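Local structure of serine protease inhibitor 4, isoform B (Drosophila melanogaster, 4P0F) at residues S283-F286 with Q287-M291; P244-E247 with E248-L252; D150-A154 with D155-S159; T58-D61 with Q62-L66. The protein is a serpin that probably inhibits serine-type and cysteine-type endopeptidases. One frame throughout, in Å; residues are numbered along the deposited sequence.

Contact 1: S283-F286 with Q287-M291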
# COMPACT_ATOMS: atom_id res chain seq x y z
N SER A 283 -11.08 -3.47 -8.02
CA SER A 283 -12.53 -3.26 -8.09
C SER A 283 -13.29 -4.22 -7.18
O SER A 283 -14.21 -3.83 -6.47
CB SER A 283 -13.04 -3.42 -9.52
OG SER A 283 -12.59 -2.36 -10.34
N GLU A 284 -12.91 -5.49 -7.22
CA GLU A 284 -13.58 -6.51 -6.43
C GLU A 284 -13.41 -6.24 -4.93
O GLU A 284 -14.38 -6.36 -4.17
CB GLU A 284 -13.07 -7.90 -6.80
CG GLU A 284 -13.82 -9.05 -6.15
CD GLU A 284 -13.20 -10.40 -6.47
OE1 GLU A 284 -12.55 -10.52 -7.53
OE2 GLU A 284 -13.34 -11.33 -5.66
N VAL A 285 -12.21 -5.87 -4.51
CA VAL A 285 -11.95 -5.55 -3.10
C VAL A 285 -12.84 -4.37 -2.68
O VAL A 285 -13.49 -4.43 -1.63
CB VAL A 285 -10.46 -5.22 -2.85
CG1 VAL A 285 -10.27 -4.51 -1.51
CG2 VAL A 285 -9.63 -6.48 -2.90
N PHE A 286 -12.89 -3.32 -3.49
CA PHE A 286 -13.70 -2.15 -3.15
C PHE A 286 -15.18 -2.50 -3.07
O PHE A 286 -15.89 -2.02 -2.19
CB PHE A 286 -13.49 -1.02 -4.14
CG PHE A 286 -12.34 -0.13 -3.79
CD1 PHE A 286 -11.05 -0.62 -3.76
CD2 PHE A 286 -12.54 1.20 -3.52
CE1 PHE A 286 -9.99 0.21 -3.44
CE2 PHE A 286 -11.50 2.03 -3.20
CZ PHE A 286 -10.21 1.52 -3.17
N GLN A 287 -15.65 -3.34 -4.00
CA GLN A 287 -17.03 -3.78 -3.95
C GLN A 287 -17.33 -4.55 -2.66
O GLN A 287 -18.37 -4.35 -2.03
CB GLN A 287 -17.34 -4.64 -5.17
CG GLN A 287 -17.39 -3.83 -6.46
CD GLN A 287 -17.39 -4.69 -7.69
OE1 GLN A 287 -16.95 -5.85 -7.66
NE2 GLN A 287 -17.90 -4.15 -8.79
N LYS A 288 -16.42 -5.43 -2.28
CA LYS A 288 -16.61 -6.23 -1.07
C LYS A 288 -16.52 -5.39 0.20
O LYS A 288 -16.99 -5.81 1.26
CB LYS A 288 -15.59 -7.36 -1.01
CG LYS A 288 -15.85 -8.46 -2.01
CD LYS A 288 -14.70 -9.45 -2.00
CE LYS A 288 -14.93 -10.61 -2.95
NZ LYS A 288 -13.76 -11.54 -2.92
N LEU A 289 -15.92 -4.20 0.09
CA LEU A 289 -15.85 -3.27 1.22
C LEU A 289 -16.95 -2.21 1.13
O LEU A 289 -16.91 -1.20 1.83
CB LEU A 289 -14.48 -2.62 1.28
CG LEU A 289 -13.33 -3.59 1.60
CD1 LEU A 289 -11.99 -2.90 1.56
CD2 LEU A 289 -13.54 -4.25 2.94
N GLY A 290 -17.95 -2.45 0.29
CA GLY A 290 -19.15 -1.63 0.24
C GLY A 290 -19.04 -0.38 -0.60
O GLY A 290 -19.84 0.54 -0.43
N MET A 291 -18.07 -0.35 -1.51
CA MET A 291 -17.86 0.81 -2.37
C MET A 291 -18.12 0.47 -3.85
O MET A 291 -17.32 0.81 -4.72
CB MET A 291 -16.45 1.36 -2.18
CG MET A 291 -16.22 1.89 -0.77
SD MET A 291 -14.54 2.46 -0.44
CE MET A 291 -13.69 0.91 -0.10

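Contact 2: P244-E247 with E248-L252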
# COMPACT_ATOMS: atom_id res chain seq x y z
N PRO A 244 -2.89 -18.34 8.45
CA PRO A 244 -4.30 -18.02 8.15
C PRO A 244 -5.12 -17.68 9.39
O PRO A 244 -5.93 -16.75 9.35
CB PRO A 244 -4.82 -19.31 7.49
CG PRO A 244 -3.60 -19.94 6.89
CD PRO A 244 -2.49 -19.64 7.86
N ALA A 245 -4.89 -18.40 10.49
CA ALA A 245 -5.59 -18.12 11.74
C ALA A 245 -5.16 -16.78 12.33
O ALA A 245 -5.98 -16.04 12.85
CB ALA A 245 -5.34 -19.24 12.74
N LEU A 246 -3.87 -16.47 12.23
CA LEU A 246 -3.38 -15.17 12.70
C LEU A 246 -4.03 -14.05 11.92
O LEU A 246 -4.39 -13.02 12.49
CB LEU A 246 -1.86 -15.06 12.57
CG LEU A 246 -1.26 -13.68 12.88
CD1 LEU A 246 -1.58 -13.25 14.30
CD2 LEU A 246 0.26 -13.68 12.67
N GLU A 247 -4.15 -14.25 10.61
CA GLU A 247 -4.71 -13.23 9.73
C GLU A 247 -6.13 -12.91 10.15
O GLU A 247 -6.54 -11.75 10.15
CB GLU A 247 -4.68 -13.69 8.28
CG GLU A 247 -3.28 -13.70 7.68
CD GLU A 247 -3.26 -14.17 6.23
OE1 GLU A 247 -4.28 -14.70 5.75
OE2 GLU A 247 -2.21 -14.00 5.57
N GLU A 248 -6.86 -13.95 10.52
CA GLU A 248 -8.24 -13.79 10.98
C GLU A 248 -8.31 -13.09 12.33
O GLU A 248 -9.19 -12.25 12.56
CB GLU A 248 -8.92 -15.16 11.07
CG GLU A 248 -9.19 -15.81 9.73
CD GLU A 248 -9.60 -17.27 9.86
OE1 GLU A 248 -9.88 -17.73 10.99
OE2 GLU A 248 -9.65 -17.97 8.82
N LYS A 249 -7.39 -13.43 13.22
CA LYS A 249 -7.38 -12.86 14.56
C LYS A 249 -6.90 -11.41 14.61
O LYS A 249 -7.23 -10.69 15.54
CB LYS A 249 -6.51 -13.69 15.49
CG LYS A 249 -7.10 -15.04 15.84
CD LYS A 249 -6.20 -15.82 16.78
CE LYS A 249 -6.49 -17.31 16.73
NZ LYS A 249 -5.39 -18.13 17.30
N LEU A 250 -6.12 -10.98 13.62
CA LEU A 250 -5.67 -9.59 13.60
C LEU A 250 -6.86 -8.63 13.55
O LEU A 250 -6.76 -7.49 14.00
CB LEU A 250 -4.72 -9.35 12.42
CG LEU A 250 -3.30 -9.90 12.59
CD1 LEU A 250 -2.53 -9.76 11.29
CD2 LEU A 250 -2.56 -9.21 13.73
N ARG A 251 -7.99 -9.10 13.03
CA ARG A 251 -9.21 -8.32 12.95
C ARG A 251 -9.76 -8.00 14.34
O ARG A 251 -10.55 -7.06 14.49
CB ARG A 251 -10.29 -9.09 12.17
CG ARG A 251 -9.85 -9.59 10.80
CD ARG A 251 -10.89 -10.55 10.25
NE ARG A 251 -10.79 -10.68 8.80
CZ ARG A 251 -11.67 -11.35 8.05
NH1 ARG A 251 -12.71 -11.94 8.61
NH2 ARG A 251 -11.50 -11.42 6.74
N LEU A 252 -9.36 -8.79 15.32
CA LEU A 252 -9.86 -8.67 16.69
C LEU A 252 -9.07 -7.64 17.49
O LEU A 252 -9.46 -7.31 18.61
CB LEU A 252 -9.81 -10.01 17.42
CG LEU A 252 -10.57 -11.19 16.81
CD1 LEU A 252 -10.23 -12.48 17.55
CD2 LEU A 252 -12.04 -10.96 16.84
O HOH W 1 -7.23 -16.41 7.06

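Contact 3: D150-A154 with D155-S159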
# COMPACT_ATOMS: atom_id res chain seq x y z
N ASP A 150 4.89 -0.46 -16.05
CA ASP A 150 3.62 -0.73 -16.72
C ASP A 150 2.43 -0.75 -15.77
O ASP A 150 1.61 -1.67 -15.84
CB ASP A 150 3.69 -2.06 -17.47
CG ASP A 150 2.55 -2.23 -18.48
OD1 ASP A 150 2.14 -1.23 -19.11
OD2 ASP A 150 2.06 -3.37 -18.64
N LEU A 151 2.31 0.25 -14.91
CA LEU A 151 1.20 0.28 -13.95
C LEU A 151 -0.15 0.21 -14.66
O LEU A 151 -0.96 -0.67 -14.37
CB LEU A 151 1.25 1.55 -13.09
CG LEU A 151 0.09 1.67 -12.08
CD1 LEU A 151 0.24 0.65 -10.98
CD2 LEU A 151 0.00 3.06 -11.50
N VAL A 152 -0.39 1.13 -15.59
CA VAL A 152 -1.67 1.22 -16.28
C VAL A 152 -1.52 0.74 -17.71
O VAL A 152 -0.91 1.42 -18.52
CB VAL A 152 -2.21 2.66 -16.28
CG1 VAL A 152 -3.59 2.71 -16.92
CG2 VAL A 152 -2.25 3.21 -14.86
N PRO A 153 -2.08 -0.44 -18.03
CA PRO A 153 -1.90 -0.94 -19.40
C PRO A 153 -2.65 -0.11 -20.41
O PRO A 153 -3.71 0.44 -20.10
CB PRO A 153 -2.48 -2.36 -19.36
CG PRO A 153 -2.70 -2.67 -17.92
CD PRO A 153 -2.86 -1.38 -17.20
N ALA A 154 -2.12 -0.02 -21.63
CA ALA A 154 -2.76 0.74 -22.68
C ALA A 154 -4.17 0.22 -22.94
O ALA A 154 -5.05 0.99 -23.32
CB ALA A 154 -1.94 0.69 -23.96
N ASP A 155 -4.39 -1.08 -22.72
CA ASP A 155 -5.66 -1.68 -23.14
C ASP A 155 -6.82 -1.41 -22.17
O ASP A 155 -7.94 -1.85 -22.43
CB ASP A 155 -5.51 -3.19 -23.41
CG ASP A 155 -5.10 -4.03 -22.20
OD1 ASP A 155 -5.13 -3.58 -21.04
OD2 ASP A 155 -4.77 -5.21 -22.44
N VAL A 156 -6.59 -0.66 -21.10
CA VAL A 156 -7.72 -0.18 -20.27
C VAL A 156 -8.02 1.30 -20.50
O VAL A 156 -8.89 1.86 -19.82
CB VAL A 156 -7.50 -0.40 -18.75
CG1 VAL A 156 -7.26 -1.86 -18.47
CG2 VAL A 156 -6.38 0.47 -18.21
N LEU A 157 -7.32 1.91 -21.45
CA LEU A 157 -7.51 3.31 -21.82
C LEU A 157 -8.03 3.41 -23.24
O LEU A 157 -7.60 2.66 -24.11
CB LEU A 157 -6.18 4.08 -21.70
CG LEU A 157 -5.49 4.04 -20.34
CD1 LEU A 157 -4.19 4.83 -20.36
CD2 LEU A 157 -6.39 4.54 -19.23
N ASN A 158 -8.94 4.35 -23.48
CA ASN A 158 -9.42 4.63 -24.83
C ASN A 158 -10.07 6.02 -24.90
O ASN A 158 -9.95 6.81 -23.97
CB ASN A 158 -10.40 3.55 -25.30
CG ASN A 158 -11.67 3.46 -24.45
OD1 ASN A 158 -12.09 4.43 -23.81
ND2 ASN A 158 -12.29 2.29 -24.44
N SER A 159 -10.75 6.32 -26.01
CA SER A 159 -11.30 7.66 -26.21
C SER A 159 -12.36 8.04 -25.19
O SER A 159 -12.70 9.22 -25.07
CB SER A 159 -11.89 7.78 -27.62
OG SER A 159 -12.90 6.81 -27.83

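Contact 4: T58-D61 with Q62-L66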
# COMPACT_ATOMS: atom_id res chain seq x y z
N THR A 58 -20.50 9.23 -0.27
CA THR A 58 -20.72 8.68 1.05
C THR A 58 -20.09 7.30 1.19
O THR A 58 -19.46 6.99 2.21
CB THR A 58 -22.21 8.61 1.39
OG1 THR A 58 -22.79 9.91 1.26
CG2 THR A 58 -22.42 8.12 2.79
N GLN A 59 -20.26 6.45 0.17
CA GLN A 59 -19.65 5.12 0.18
C GLN A 59 -18.13 5.23 0.34
O GLN A 59 -17.53 4.51 1.14
CB GLN A 59 -19.98 4.34 -1.09
CG GLN A 59 -21.36 3.72 -1.12
CD GLN A 59 -21.55 2.78 -2.30
OE1 GLN A 59 -20.65 2.60 -3.13
NE2 GLN A 59 -22.73 2.17 -2.38
N LEU A 60 -17.51 6.12 -0.43
CA LEU A 60 -16.06 6.30 -0.36
C LEU A 60 -15.63 6.79 1.03
O LEU A 60 -14.70 6.23 1.61
CB LEU A 60 -15.59 7.28 -1.44
CG LEU A 60 -15.49 6.60 -2.81
CD1 LEU A 60 -15.51 7.65 -3.92
CD2 LEU A 60 -14.24 5.75 -2.91
N ASP A 61 -16.32 7.79 1.58
CA ASP A 61 -16.01 8.26 2.93
C ASP A 61 -16.03 7.13 3.96
O ASP A 61 -15.10 6.97 4.74
CB ASP A 61 -17.01 9.33 3.40
CG ASP A 61 -16.84 10.65 2.68
OD1 ASP A 61 -15.79 10.86 2.05
OD2 ASP A 61 -17.77 11.49 2.76
N GLN A 62 -17.10 6.35 3.95
CA GLN A 62 -17.31 5.38 5.00
C GLN A 62 -16.53 4.09 4.74
O GLN A 62 -16.09 3.45 5.68
CB GLN A 62 -18.80 5.09 5.16
CG GLN A 62 -19.57 6.37 5.43
CD GLN A 62 -21.05 6.15 5.56
OE1 GLN A 62 -21.56 5.09 5.22
NE2 GLN A 62 -21.74 7.16 6.06
N GLY A 63 -16.31 3.75 3.48
CA GLY A 63 -15.55 2.54 3.16
C GLY A 63 -14.04 2.72 3.33
O GLY A 63 -13.34 1.76 3.65
N LEU A 64 -13.56 3.93 3.11
CA LEU A 64 -12.13 4.25 3.27
C LEU A 64 -11.79 4.69 4.69
O LEU A 64 -10.61 4.67 5.09
CB LEU A 64 -11.73 5.36 2.30
CG LEU A 64 -11.88 5.06 0.81
CD1 LEU A 64 -11.67 6.33 -0.00
CD2 LEU A 64 -10.92 3.97 0.39
N GLY A 65 -12.81 5.09 5.45
CA GLY A 65 -12.58 5.60 6.79
C GLY A 65 -12.03 7.01 6.78
O GLY A 65 -11.14 7.35 7.55
N LEU A 66 -12.56 7.86 5.89
CA LEU A 66 -12.05 9.22 5.80
C LEU A 66 -12.51 10.05 7.00
O LEU A 66 -13.41 9.66 7.74
CB LEU A 66 -12.49 9.86 4.48
CG LEU A 66 -12.08 9.10 3.21
CD1 LEU A 66 -12.41 9.92 1.97
CD2 LEU A 66 -10.59 8.74 3.21
O HOH W 2 -16.16 9.28 6.95

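Contact 1: S283-F286 with Q287-M291
F286 and M291 meet where helix 283-288 ends, a compact example of how a chain can stop a helix and still pair two apolar side chains across the stop. M291 passes the phenyl ring on a slant. Its CE comes to 3.6 Å from F286 CD2, and its SD lies 4.8 Å from the ring centroid, 52° off the normal, an oblique Met-aromatic contact. The methionine runs extended as far as SD, and the bend in its last torsion (chi3 -81°) turns the methyl in to the ring. Beyond the pair, F286 packs on I41 and A45 of helix 38-49, while M291 faces L60 and L64.

Two other pairs run alongside one another, each pointing the same way. V285 CG1 lies 3.9 Å from L289 CD1, with V285 also touching K24 and L25 of helix 6-28. K288, fully stretched, follows E284 to its end, where NZ bonds OE2 at 2.8 Å on the anti side of the carboxylate, 19° out of its plane; the lysine CE rests 3.7 Å from E284 CG.

The turn itself is a Schellman motif. M291 N reaches back to F286 O at 2.8 Å, G290 N bonds Q287 O at 3.0 Å, and G290, with positive phi, makes the reversal easy. L289 N adds a weak bond to F286 O. The chemistry is thus divided: the E284-K288 ion pair has access to solvent and is probably partly screened, whereas the buried F286 and M291 hold together by dispersion beside a carbonyl whose polarity the returning backbone satisfies.

Contact 2: P244-E247 with E248-L252
L246 and L250 supply the apolar part of this contact, one helical turn apart. The two side chains meet slantwise, L246 CD1 standing 4.1 Å from L250 CG. L246 has its CG opposite the backbone N (chi1 173°), which brings a branch back towards L250 although the side chain sets out pointing away from 248-252. L250 CG also comes to 3.3 Å from L246 O. With an alanine at L250 the CD1 methyl of L246 would probably lose its neighbour, leaving a gap on this buried flank.

Backbone bonds of the i to i+4 kind show that helix 243-249 is an alpha helix: E248 N to P244 O, K249 N to A245 O at 3.0 Å, and L250 N to L246 O at 2.9 Å. In the serpin fold this short helix follows strand 230-237 of the B sheet, and L246 packs on V235 and P237 of that strand. E247 turns instead to Y22 and S26 of helix 6-28, its OE2 making a weak bond to S376 OG.

A water donates to P244 O at 2.7 Å and, weakly, to E248 OE2 at 3.4 Å, while the extended E248 carries its CG past the same carbonyl oxygen.

Contact 3: D150-A154 with D155-S159
A154 O is gripped twice: L157 N donates to it at 3.1 Å, and N129 ND2 makes a second bond from the start of helix 129-143. The L157 donor stands above the carbonyl plane, 54° out of it. One residue back the same pattern recurs, with V156 N bonding P153 O at 3.2 Å by an almost straight N-H (170°). Two successive i to i+3 bonds of this sort define a short 3-10 turn, tighter than an alpha helix.

The turn folds V156 and L157 back on V152. V156 CG2, placed between its own backbone N and carbonyl carbon, comes to 3.8 Å from V152 CG1, the two side chains crossing at about a right angle. L157 also crosses V152 nearly square, its CD2 lying 4.1 Å from the same methyl. Towards solvent, D155 has its CG between N and C (chi1 62°), and OD1 rests 3.4 Å from P153 CB.

This is the serpin connection that leads from helix 129-143 into strand 161-174. V152 leans on I136 of that helix and bonds N137 OD1 through its N, L157 packs on V164 of the following strand, and P153 touches I317 on strand 311-324.

Contact 4: T58-D61 with Q62-L66
L60 and L64 lie side by side on the last turn of helix 54-64, which closes with a glycine: G65 takes up positive phi and lets L66 swing back over the helix end. L60 CD2 stands 3.9 Å from L64 CD1. L64 has its CG opposite the carbonyl carbon (chi1 -62°), so that its CG settles 3.2 Å from L60 O, the acceptor that its own backbone N bonds. Were L64 cut back to an alanine, the L60 methyl would probably lose this partner and a gap would be likely to open towards M291 and A45, on which the leucine also packs.

T58 and Q62 repeat the arrangement on the outer flank. The threonine turns its methyl along the stretched glutamine, CG2 lying 3.5 Å from Q62 NE2, while OG1 bonds N54 O.

At the terminus D61 O collects the returning chain. L66 N bonds it at 2.9 Å in the carbonyl plane, G65 N adds a weak bond, and a water donates to L66 O and, weakly, to D61 O. The D61 side chain and L66 cross at about a right angle, and D61 OD1, which forms a salt bridge with R49 NE, touches L66 CD1 at 3.5 Å.

How the contacts relate
Along the chain the contacts follow one another in the order 4, 3, 2, 1, all within a single serpin domain. Contacts 1 and 4 are neighbours, their centres 11 Å apart: M291 SD rests 3.7 Å from G63 CA, so two helix ends meet, and helix 38-49 lies against both. Contacts 2 and 3 are the farthest apart, about 36 Å between centres, on opposite sides of the chain's centre. Helix 6-28 touches both contact 1 and contact 2, whose centres are 20 Å apart. Contact 3 leads into strand 161-174, which pairs with strand 328-341; that pairing, with 311-324 on the other side, is consistent with the inserted reactive-centre loop of a cleaved serpin.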